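Local coordinates for protein 16S rRNA (adenine(1408)-N(1))-methyltransferase (Catenulispora acidiphila, PDB 4X1O) that probably transfers a methyl group from S-adenosyl-L-methionine to N1 of A1408 in 16S rRNA, a modification linked to aminoglycoside resistance, at residues A[63-68]-A[123-128]. Residues are numbered along the deposited sequence; the frame is centred on the assembly and turned at random.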
loop_
_atom_site.group_PDB
_atom_site.type_symbol
_atom_site.label_atom_id
_atom_site.label_comp_id
_atom_site.label_asym_id
_atom_site.label_seq_id
_atom_site.Cartn_x
_atom_site.Cartn_y
_atom_site.Cartn_z
ATOM N N TYR A 63 -4.276 -8.154 -5.948
ATOM C CA TYR A 63 -4.642 -9.122 -6.981
ATOM C C TYR A 63 -5.756 -8.585 -7.876
ATOM O O TYR A 63 -5.667 -8.671 -9.090
ATOM C CB TYR A 63 -5.074 -10.425 -6.322
ATOM C CG TYR A 63 -5.666 -11.446 -7.266
ATOM C CD1 TYR A 63 -4.852 -12.217 -8.087
ATOM C CD2 TYR A 63 -7.041 -11.654 -7.323
ATOM C CE1 TYR A 63 -5.400 -13.173 -8.948
ATOM C CE2 TYR A 63 -7.598 -12.599 -8.179
ATOM C CZ TYR A 63 -6.776 -13.352 -8.989
ATOM O OH TYR A 63 -7.346 -14.289 -9.833
ATOM N N ARG A 64 -6.793 -8.011 -7.271
ATOM C CA ARG A 64 -7.898 -7.460 -8.032
ATOM C C ARG A 64 -7.457 -6.280 -8.896
ATOM O O ARG A 64 -7.953 -6.134 -10.006
ATOM C CB ARG A 64 -9.049 -7.047 -7.102
ATOM C CG ARG A 64 -9.731 -8.238 -6.419
ATOM C CD ARG A 64 -10.979 -7.819 -5.636
ATOM N NE ARG A 64 -12.019 -7.309 -6.526
ATOM C CZ ARG A 64 -12.680 -6.173 -6.332
ATOM N NH1 ARG A 64 -12.417 -5.425 -5.268
ATOM N NH2 ARG A 64 -13.611 -5.789 -7.199
ATOM N N GLN A 65 -6.544 -5.445 -8.392
ATOM C CA GLN A 65 -5.956 -4.396 -9.221
ATOM C C GLN A 65 -5.238 -4.970 -10.434
ATOM O O GLN A 65 -5.393 -4.480 -11.542
ATOM C CB GLN A 65 -4.972 -3.554 -8.424
ATOM C CG GLN A 65 -5.615 -2.686 -7.361
ATOM C CD GLN A 65 -4.584 -2.134 -6.408
ATOM O OE1 GLN A 65 -3.485 -2.672 -6.301
ATOM N NE2 GLN A 65 -4.920 -1.043 -5.731
ATOM N N ALA A 66 -4.421 -5.990 -10.193
ATOM C CA ALA A 66 -3.652 -6.612 -11.261
ATOM C C ALA A 66 -4.586 -7.203 -12.317
ATOM O O ALA A 66 -4.318 -7.096 -13.514
ATOM C CB ALA A 66 -2.720 -7.688 -10.687
ATOM N N ILE A 67 -5.676 -7.826 -11.874
ATOM C CA ILE A 67 -6.610 -8.458 -12.801
ATOM C C ILE A 67 -7.316 -7.379 -13.630
ATOM O O ILE A 67 -7.502 -7.538 -14.849
ATOM C CB ILE A 67 -7.660 -9.328 -12.062
ATOM C CG1 ILE A 67 -6.989 -10.506 -11.341
ATOM C CG2 ILE A 67 -8.719 -9.847 -13.041
ATOM C CD1 ILE A 67 -6.397 -11.517 -12.302
ATOM N N ALA A 68 -7.683 -6.280 -12.981
ATOM C CA ALA A 68 -8.422 -5.209 -13.655
ATOM C C ALA A 68 -7.533 -4.453 -14.633
ATOM O O ALA A 68 -8.009 -3.920 -15.635
ATOM C CB ALA A 68 -9.013 -4.243 -12.641
ATOM N N GLU A 123 2.939 5.208 -8.730
ATOM C CA GLU A 123 1.889 5.491 -7.755
ATOM C C GLU A 123 2.106 4.612 -6.558
ATOM O O GLU A 123 2.451 3.441 -6.715
ATOM C CB GLU A 123 0.510 5.236 -8.358
ATOM C CG GLU A 123 -0.650 5.520 -7.447
ATOM C CD GLU A 123 -1.976 5.410 -8.195
ATOM O OE1 GLU A 123 -1.983 4.884 -9.330
ATOM O OE2 GLU A 123 -3.005 5.858 -7.661
ATOM N N VAL A 124 1.917 5.164 -5.362
ATOM C CA VAL A 124 2.101 4.388 -4.141
ATOM C C VAL A 124 0.795 4.400 -3.387
ATOM O O VAL A 124 0.199 5.457 -3.193
ATOM C CB VAL A 124 3.225 4.957 -3.268
ATOM C CG1 VAL A 124 3.342 4.175 -1.951
ATOM C CG2 VAL A 124 4.543 4.976 -4.062
ATOM N N MET A 125 0.319 3.233 -2.985
ATOM C CA MET A 125 -0.946 3.174 -2.262
ATOM C C MET A 125 -0.744 2.529 -0.915
ATOM O O MET A 125 -0.144 1.453 -0.823
ATOM C CB MET A 125 -2.006 2.388 -3.051
ATOM C CG MET A 125 -2.477 3.090 -4.323
ATOM S SD MET A 125 -3.869 2.141 -5.012
ATOM C CE MET A 125 -5.249 3.181 -4.532
ATOM N N VAL A 126 -1.242 3.186 0.130
ATOM C CA VAL A 126 -1.221 2.606 1.471
ATOM C C VAL A 126 -2.657 2.400 1.902
ATOM O O VAL A 126 -3.317 3.332 2.338
ATOM C CB VAL A 126 -0.466 3.515 2.463
ATOM C CG1 VAL A 126 -0.481 2.926 3.875
ATOM C CG2 VAL A 126 0.971 3.747 1.985
ATOM N N LEU A 127 -3.168 1.183 1.746
ATOM C CA LEU A 127 -4.587 0.962 1.959
ATOM C C LEU A 127 -4.830 0.158 3.236
ATOM O O LEU A 127 -4.287 -0.939 3.408
ATOM C CB LEU A 127 -5.199 0.250 0.743
ATOM C CG LEU A 127 -4.900 0.857 -0.634
ATOM C CD1 LEU A 127 -5.539 0.013 -1.738
ATOM C CD2 LEU A 127 -5.371 2.314 -0.722
ATOM N N MET A 128 -5.634 0.704 4.142
ATOM C CA MET A 128 -5.914 0.005 5.408
ATOM C C MET A 128 -4.651 -0.518 6.122
ATOM O O MET A 128 -4.531 -1.712 6.402
ATOM C CB MET A 128 -6.863 -1.171 5.159
ATOM C CG MET A 128 -8.237 -0.760 4.647
ATOM S SD MET A 128 -9.231 0.026 5.930
ATOM C CE MET A 128 -9.360 -1.318 7.107
#
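The side-chain amide of Gln65 meets the sulfur of Met125 where helix 60-68 faces strand 123-127. The amide atom modelled as NE2 lies 3.4 Å from Met125 SD. The amide is probably turned over in the model, so this atom may be the oxygen. No hydrogen bond crosses between the segments; the amide end packs on the sulfur. The same atom, Gln65 NE2, is 4.2 Å from Leu127 CD1. The glutamine thus places its end against two residues of one strand face. Met125 SD and Leu127 CD1 are themselves 4.2 Å apart.

Reach explains why so few atoms touch. The CA atoms of Gln65 and Met125 are 11.4 Å apart. The glutamine chain is extended beyond CG (chi2 167°) and spans a little under half of this distance. Met125 comes from the opposite direction. Its chain is extended as far as the sulfur (chi2 -173°), which carries SD out to the amide. Only 72 Å² is buried in all.

The fold is the Rossmann-like class I methyltransferase fold, with strand order 3-2-1-4-5-7-6. Helix 60-68 follows the first strand, 49-54. Strand 123-127 is the fourth and runs parallel beside it. Gln65 and Met125 both touch Leu51 of strand 49-54, and Met125 also touches Asp53. The other face of strand 123-127 carries Val124 and Val126, which pack on Leu148 of helix 142-151. At the Leu127 end the contact borders the cosubstrate site. The side chain of Leu127 is about 4 Å from that of Thr61, a residue seen to bind S-adenosyl-L-methionine, absent from this model.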